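Local atomic coordinates of adhesion G-protein coupled receptor G6 (Danio rerio, PDB entry 6V55), a protein that is an adhesion G protein-coupled receptor associated with myelination, whose calcium-binding extracellular region probably mediates adhesion and ligand recognition at the cell surface. Residues F474-R479 / T505-I510; I510-E515 / V541-E546. One frame throughout, in Å; residues are numbered along the deposited sequence.

In the fold
Both contacts pin down the chain that runs from strand 493-496 to helix 517-527, and they share Ile510. Contact 1 ties it to the loop between strands 468-472 and 480-488, joining loop to loop; contact 2 lays its next residues against helix 534-550. Each is partly buried: in contact 1 Phe474, Pro475, Tyr476 and Ile507 are buried, whereas contact 2 has Lys543 as its buried member. The chemistry differs accordingly. Aromatic and aliphatic packing dominates around Tyr476, with one hydroxyl bond to a carbonyl, while a lysine ammonium gathers oxygens at the helix. Thr508 O, 2.6 Å from Lys543 NZ, connects the two, probably by a hydrogen bond.

Contact 1: F474-R479 / T505-I510; sequences FPYKDR and TNITSI. With NAG (2-acetamido-2-deoxy-beta-D-glucopyranose), chain F; NAG (2-acetamido-2-deoxy-beta-D-glucopyranose), chain K.
The ring of Tyr476 is sandwiched between aliphatic groups: Ile510 CD1 sits over one face, 3.9 Å from the ring centroid in a CH-pi contact, and Pro475 CG lies over the centre of the opposite face; Pro475 CB in turn covers the centre of one face of the Phe474 ring. Thr505 OG1 and Ile507 O come in at the edge of Tyr476, close to its plane. Tyr476 OH donates to Ile507 O at 2.9 Å, in the carbonyl plane and on a lone pair (C=O...O angle 125°). Ile510 CG2 touches the same OH at 3.4 Å. With CG1 anti to the backbone N (chi1 -152°), Ile510 carries its CD1 over the ring. The disulfide-rich strand region here (Cys449-Cys485, Cys473-Cys504), probably the family's hormone-receptor-like domain, meets helix 517-527 of what is probably the GAIN domain, Tyr476 touching Gln523 and Leu524. Pro475 follows a cis peptide bond, and its CG meets Ile507 CG1 at 3.7 Å, the side chains crossing at about a right angle. Ile507 runs alongside Phe474, whose CE2 comes within 4.1 Å of Ile507 CD1. A water joins the backbones, accepting from Tyr476 N and donating to Thr505 O. Asn506 turns away and carries an N-linked glycan on ND2.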
loop_
_atom_site.group_PDB
_atom_site.type_symbol
_atom_site.label_atom_id
_atom_site.label_comp_id
_atom_site.label_asym_id
_atom_site.label_seq_id
_atom_site.Cartn_x
_atom_site.Cartn_y
_atom_site.Cartn_z
ATOM N N PHE A 474 -3.546 13.624 -16.780
ATOM C CA PHE A 474 -2.140 13.563 -17.149
ATOM C C PHE A 474 -1.818 14.706 -18.100
ATOM O O PHE A 474 -2.512 14.871 -19.099
ATOM C CB PHE A 474 -1.816 12.224 -17.812
ATOM C CG PHE A 474 -0.373 12.071 -18.170
ATOM C CD1 PHE A 474 0.561 11.802 -17.179
ATOM C CD2 PHE A 474 0.064 12.238 -19.483
ATOM C CE1 PHE A 474 1.902 11.649 -17.489
ATOM C CE2 PHE A 474 1.420 12.114 -19.801
ATOM C CZ PHE A 474 2.336 11.817 -18.797
ATOM N N PRO A 475 -0.763 15.492 -17.852
ATOM C CA PRO A 475 0.163 15.479 -16.712
ATOM C C PRO A 475 0.086 16.672 -15.754
ATOM O O PRO A 475 0.956 16.779 -14.888
ATOM C CB PRO A 475 1.517 15.503 -17.392
ATOM C CG PRO A 475 1.266 16.438 -18.543
ATOM C CD PRO A 475 -0.185 16.245 -18.978
ATOM N N TYR A 476 -0.902 17.553 -15.887
ATOM C CA TYR A 476 -0.857 18.771 -15.093
ATOM C C TYR A 476 -1.618 18.661 -13.779
ATOM O O TYR A 476 -1.349 19.457 -12.867
ATOM C CB TYR A 476 -1.354 19.942 -15.943
ATOM C CG TYR A 476 -0.446 20.132 -17.134
ATOM C CD1 TYR A 476 0.937 20.300 -16.955
ATOM C CD2 TYR A 476 -0.941 20.122 -18.431
ATOM C CE1 TYR A 476 1.801 20.463 -18.045
ATOM C CE2 TYR A 476 -0.088 20.288 -19.517
ATOM C CZ TYR A 476 1.278 20.457 -19.317
ATOM O OH TYR A 476 2.111 20.622 -20.403
ATOM N N LYS A 477 -2.550 17.700 -13.684
ATOM C CA LYS A 477 -3.343 17.361 -12.485
ATOM C C LYS A 477 -4.197 18.514 -11.956
ATOM O O LYS A 477 -4.585 18.492 -10.781
ATOM C CB LYS A 477 -2.490 16.824 -11.330
ATOM C CG LYS A 477 -1.500 15.737 -11.643
ATOM C CD LYS A 477 -0.595 15.548 -10.414
ATOM C CE LYS A 477 -1.109 14.520 -9.431
ATOM N NZ LYS A 477 0.001 13.727 -8.826
ATOM N N ASP A 478 -4.512 19.511 -12.799
ATOM C CA ASP A 478 -5.324 20.639 -12.345
ATOM C C ASP A 478 -6.762 20.209 -12.130
ATOM O O ASP A 478 -7.409 20.663 -11.182
ATOM C CB ASP A 478 -5.291 21.799 -13.346
ATOM C CG ASP A 478 -3.899 22.059 -13.933
ATOM O OD1 ASP A 478 -3.799 22.102 -15.183
ATOM O OD2 ASP A 478 -2.918 22.259 -13.169
ATOM N N ARG A 479 -7.280 19.345 -13.008
ATOM C CA ARG A 479 -8.628 18.789 -12.922
ATOM C C ARG A 479 -8.552 17.260 -12.983
ATOM O O ARG A 479 -7.467 16.674 -13.089
ATOM C CB ARG A 479 -9.554 19.360 -14.016
ATOM C CG ARG A 479 -9.399 20.860 -14.294
ATOM C CD ARG A 479 -10.495 21.416 -15.190
ATOM N NE ARG A 479 -11.711 21.788 -14.459
ATOM C CZ ARG A 479 -12.750 22.421 -15.010
ATOM N NH1 ARG A 479 -12.727 22.751 -16.301
ATOM N NH2 ARG A 479 -13.815 22.722 -14.274
ATOM N N THR A 505 -6.248 17.992 -20.238
ATOM C CA THR A 505 -5.390 18.566 -21.260
ATOM C C THR A 505 -4.233 17.621 -21.570
ATOM O O THR A 505 -3.770 16.879 -20.707
ATOM C CB THR A 505 -4.827 19.921 -20.812
ATOM O OG1 THR A 505 -4.212 19.760 -19.532
ATOM C CG2 THR A 505 -5.924 20.964 -20.705
ATOM N N ASN A 506 -3.751 17.687 -22.817
ATOM C CA ASN A 506 -2.536 17.022 -23.279
ATOM C C ASN A 506 -1.310 17.638 -22.605
ATOM O O ASN A 506 -1.385 18.674 -21.946
ATOM C CB ASN A 506 -2.341 17.213 -24.793
ATOM C CG ASN A 506 -3.315 16.428 -25.671
ATOM O OD1 ASN A 506 -3.638 15.274 -25.398
ATOM N ND2 ASN A 506 -3.770 17.077 -26.765
ATOM N N ILE A 507 -0.143 17.023 -22.837
ATOM C CA ILE A 507 1.138 17.727 -22.683
ATOM C C ILE A 507 1.185 18.958 -23.584
ATOM O O ILE A 507 1.541 20.060 -23.144
ATOM C CB ILE A 507 2.315 16.780 -23.003
ATOM C CG1 ILE A 507 2.395 15.632 -21.999
ATOM C CG2 ILE A 507 3.657 17.528 -23.051
ATOM C CD1 ILE A 507 3.351 14.542 -22.429
ATOM N N THR A 508 0.789 18.795 -24.848
ATOM C CA THR A 508 0.937 19.864 -25.827
ATOM C C THR A 508 -0.169 20.905 -25.757
ATOM O O THR A 508 0.037 22.032 -26.218
ATOM C CB THR A 508 0.952 19.296 -27.243
ATOM O OG1 THR A 508 -0.400 19.119 -27.686
ATOM C CG2 THR A 508 1.636 17.964 -27.265
ATOM N N SER A 509 -1.337 20.560 -25.218
ATOM C CA SER A 509 -2.494 21.405 -25.467
ATOM C C SER A 509 -2.621 22.557 -24.483
ATOM O O SER A 509 -3.478 23.428 -24.678
ATOM C CB SER A 509 -3.769 20.566 -25.457
ATOM O OG SER A 509 -4.135 20.258 -24.131
ATOM N N ILE A 510 -1.800 22.593 -23.449
ATOM C CA ILE A 510 -1.813 23.730 -22.537
ATOM C C ILE A 510 -1.158 24.922 -23.228
ATOM O O ILE A 510 -0.336 24.779 -24.145
ATOM C CB ILE A 510 -1.142 23.367 -21.191
ATOM C CG1 ILE A 510 -1.709 24.207 -20.054
ATOM C CG2 ILE A 510 0.388 23.490 -21.227
ATOM C CD1 ILE A 510 -1.186 23.794 -18.682
HETATM C C1 NAG F . -4.661 16.578 -27.806
HETATM C C2 NAG F . -5.773 17.584 -28.280
HETATM C C3 NAG F . -6.394 17.139 -29.631
HETATM C C4 NAG F . -5.330 16.823 -30.677
HETATM C C5 NAG F . -4.436 15.718 -30.132
HETATM C C6 NAG F . -3.350 15.282 -31.096
HETATM C C7 NAG F . -7.625 18.753 -27.102
HETATM C C8 NAG F . -8.645 18.646 -25.998
HETATM N N2 NAG F . -6.814 17.695 -27.261
HETATM O O3 NAG F . -7.281 18.129 -30.142
HETATM O O4 NAG F . -5.921 16.422 -31.912
HETATM O O5 NAG F . -3.782 16.209 -28.950
HETATM O O6 NAG F . -3.865 15.006 -32.392
HETATM O O7 NAG F . -7.546 19.749 -27.815
HETATM C C1 NAG K . -15.611 18.900 -15.290
HETATM C C2 NAG K . -16.087 17.850 -14.265
HETATM C C3 NAG K . -17.560 18.093 -13.871
HETATM C C4 NAG K . -17.770 19.531 -13.399
HETATM C C5 NAG K . -17.278 20.515 -14.472
HETATM C C6 NAG K . -17.388 21.973 -14.065
HETATM C C7 NAG K . -15.097 15.613 -14.163
HETATM C C8 NAG K . -14.969 14.275 -14.824
HETATM N N2 NAG K . -15.888 16.502 -14.779
HETATM O O3 NAG K . -17.939 17.198 -12.826
HETATM O O4 NAG K . -19.138 19.769 -13.070
HETATM O O5 NAG K . -15.891 20.255 -14.781
HETATM O O6 NAG K . -16.260 22.441 -13.334
HETATM O O7 NAG K . -14.519 15.876 -13.105
HETATM O O HOH W 1 -3.174 17.504 -17.862
#

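Contact 2: I510-E515 / V541-E546; sequences ITVSQE and VTKVME
Lys543 reaches from its helix to the backbone of Ile510, NZ donating to Ile510 O at 2.5 Å. The approach is fairly straight onto the carbonyl, with a C=O...N angle of 155° and the donor tilted somewhat out of its plane. The same ammonium forms a salt bridge one helical turn on, NZ to Glu546 OE2 at 2.7 Å, meeting the carboxylate on its syn side but from outside its plane. Thr508 O is probably a further acceptor, which would put three oxygens round a buried lysine; the nearby carboxylate would be expected to favour its charged form. The chain of Lys543 is bent at its middle torsions, which folds the ammonium back toward Glu546. Without this amine, as with an alanine in its place, the Ile510 and Thr508 carbonyls and the Glu546 carboxylate would probably lose their common donor, and Val512 the chain it leans on.

Apolar contacts use the flank of that bent chain. Ile510 CG2 packs on Lys543 CE at 3.8 Å, and Val512 CG1 rests against Lys543 CD at 3.9 Å. The other branch of Val512, CG2, lies 4.0 Å from Glu546 CB and beside that residue's backbone carbonyl.

Ile510 and Val512 thus meet helix 534-550 over a single turn, while Val520 of helix 517-527 touches Ile510, Val512 and Lys543; Val544, directed away from the loop, packs on helix 555-568.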
loop_
_atom_site.group_PDB
_atom_site.type_symbol
_atom_site.label_atom_id
_atom_site.label_comp_id
_atom_site.label_asym_id
_atom_site.label_seq_id
_atom_site.Cartn_x
_atom_site.Cartn_y
_atom_site.Cartn_z
ATOM N N ILE A 510 -1.800 22.593 -23.449
ATOM C CA ILE A 510 -1.813 23.730 -22.537
ATOM C C ILE A 510 -1.158 24.922 -23.228
ATOM O O ILE A 510 -0.336 24.779 -24.145
ATOM C CB ILE A 510 -1.142 23.367 -21.191
ATOM C CG1 ILE A 510 -1.709 24.207 -20.054
ATOM C CG2 ILE A 510 0.388 23.490 -21.227
ATOM C CD1 ILE A 510 -1.186 23.794 -18.682
ATOM N N THR A 511 -1.591 26.113 -22.851
ATOM C CA THR A 511 -1.107 27.346 -23.448
ATOM C C THR A 511 -0.377 28.115 -22.357
ATOM O O THR A 511 -0.971 28.450 -21.325
ATOM C CB THR A 511 -2.264 28.147 -24.043
ATOM O OG1 THR A 511 -3.365 28.135 -23.122
ATOM C CG2 THR A 511 -2.714 27.511 -25.360
ATOM N N VAL A 512 0.915 28.350 -22.565
ATOM C CA VAL A 512 1.755 28.863 -21.496
ATOM C C VAL A 512 1.576 30.370 -21.392
ATOM O O VAL A 512 1.334 31.064 -22.388
ATOM C CB VAL A 512 3.225 28.476 -21.722
ATOM C CG1 VAL A 512 3.424 27.005 -21.465
ATOM C CG2 VAL A 512 3.644 28.792 -23.130
ATOM N N SER A 513 1.650 30.870 -20.171
ATOM C CA SER A 513 1.593 32.288 -19.876
ATOM C C SER A 513 2.784 32.577 -18.995
ATOM O O SER A 513 3.479 31.657 -18.578
ATOM C CB SER A 513 0.316 32.665 -19.114
ATOM O OG SER A 513 0.321 32.089 -17.810
ATOM N N GLN A 514 2.974 33.848 -18.648
ATOM C CA GLN A 514 3.898 34.183 -17.571
ATOM C C GLN A 514 3.403 33.653 -16.223
ATOM O O GLN A 514 4.215 33.275 -15.365
ATOM C CB GLN A 514 4.096 35.699 -17.527
ATOM C CG GLN A 514 5.136 36.193 -16.544
ATOM C CD GLN A 514 6.486 35.552 -16.761
ATOM O OE1 GLN A 514 7.190 35.901 -17.705
ATOM N NE2 GLN A 514 6.864 34.623 -15.882
ATOM N N GLU A 515 2.085 33.558 -16.034
ATOM C CA GLU A 515 1.563 33.171 -14.730
ATOM C C GLU A 515 1.528 31.666 -14.515
ATOM O O GLU A 515 1.672 31.218 -13.370
ATOM C CB GLU A 515 0.171 33.773 -14.526
ATOM C CG GLU A 515 0.227 35.149 -13.849
ATOM C CD GLU A 515 0.761 36.249 -14.770
ATOM O OE1 GLU A 515 0.387 36.243 -15.974
ATOM O OE2 GLU A 515 1.546 37.112 -14.288
ATOM N N VAL A 541 9.652 18.700 -24.981
ATOM C CA VAL A 541 10.681 19.644 -25.401
ATOM C C VAL A 541 10.093 20.728 -26.318
ATOM O O VAL A 541 10.576 21.871 -26.338
ATOM C CB VAL A 541 11.843 18.815 -25.997
ATOM C CG1 VAL A 541 12.808 19.607 -26.784
ATOM C CG2 VAL A 541 12.610 18.145 -24.857
ATOM N N THR A 542 8.970 20.447 -26.985
ATOM C CA THR A 542 8.280 21.523 -27.703
ATOM C C THR A 542 7.609 22.510 -26.745
ATOM O O THR A 542 7.775 23.732 -26.903
ATOM C CB THR A 542 7.283 20.935 -28.698
ATOM O OG1 THR A 542 8.020 20.246 -29.723
ATOM C CG2 THR A 542 6.444 22.020 -29.353
ATOM N N LYS A 543 6.933 21.999 -25.698
ATOM C CA LYS A 543 6.319 22.855 -24.677
ATOM C C LYS A 543 7.347 23.670 -23.879
ATOM O O LYS A 543 7.079 24.837 -23.557
ATOM C CB LYS A 543 5.470 22.012 -23.727
ATOM C CG LYS A 543 4.578 22.841 -22.812
ATOM C CD LYS A 543 3.688 23.792 -23.607
ATOM C CE LYS A 543 2.555 23.006 -24.279
ATOM N NZ LYS A 543 1.736 23.794 -25.249
ATOM N N VAL A 544 8.531 23.097 -23.599
ATOM C CA VAL A 544 9.626 23.836 -22.966
ATOM C C VAL A 544 10.107 24.970 -23.869
ATOM O O VAL A 544 10.383 26.077 -23.390
ATOM C CB VAL A 544 10.765 22.862 -22.592
ATOM C CG1 VAL A 544 12.095 23.557 -22.307
ATOM C CG2 VAL A 544 10.371 22.087 -21.393
ATOM N N MET A 545 10.103 24.756 -25.192
ATOM C CA MET A 545 10.454 25.830 -26.121
ATOM C C MET A 545 9.404 26.940 -26.142
ATOM O O MET A 545 9.757 28.125 -26.213
ATOM C CB MET A 545 10.649 25.272 -27.527
ATOM C CG MET A 545 11.046 26.312 -28.585
ATOM S SD MET A 545 12.557 27.222 -28.161
ATOM C CE MET A 545 13.603 26.211 -29.159
ATOM N N GLU A 546 8.117 26.582 -26.046
ATOM C CA GLU A 546 7.074 27.598 -25.965
ATOM C C GLU A 546 7.170 28.373 -24.658
ATOM O O GLU A 546 7.028 29.606 -24.640
ATOM C CB GLU A 546 5.698 26.948 -26.091
ATOM C CG GLU A 546 5.475 26.157 -27.374
ATOM C CD GLU A 546 4.146 25.391 -27.361
ATOM O OE1 GLU A 546 3.897 24.597 -28.305
ATOM O OE2 GLU A 546 3.350 25.584 -26.403
#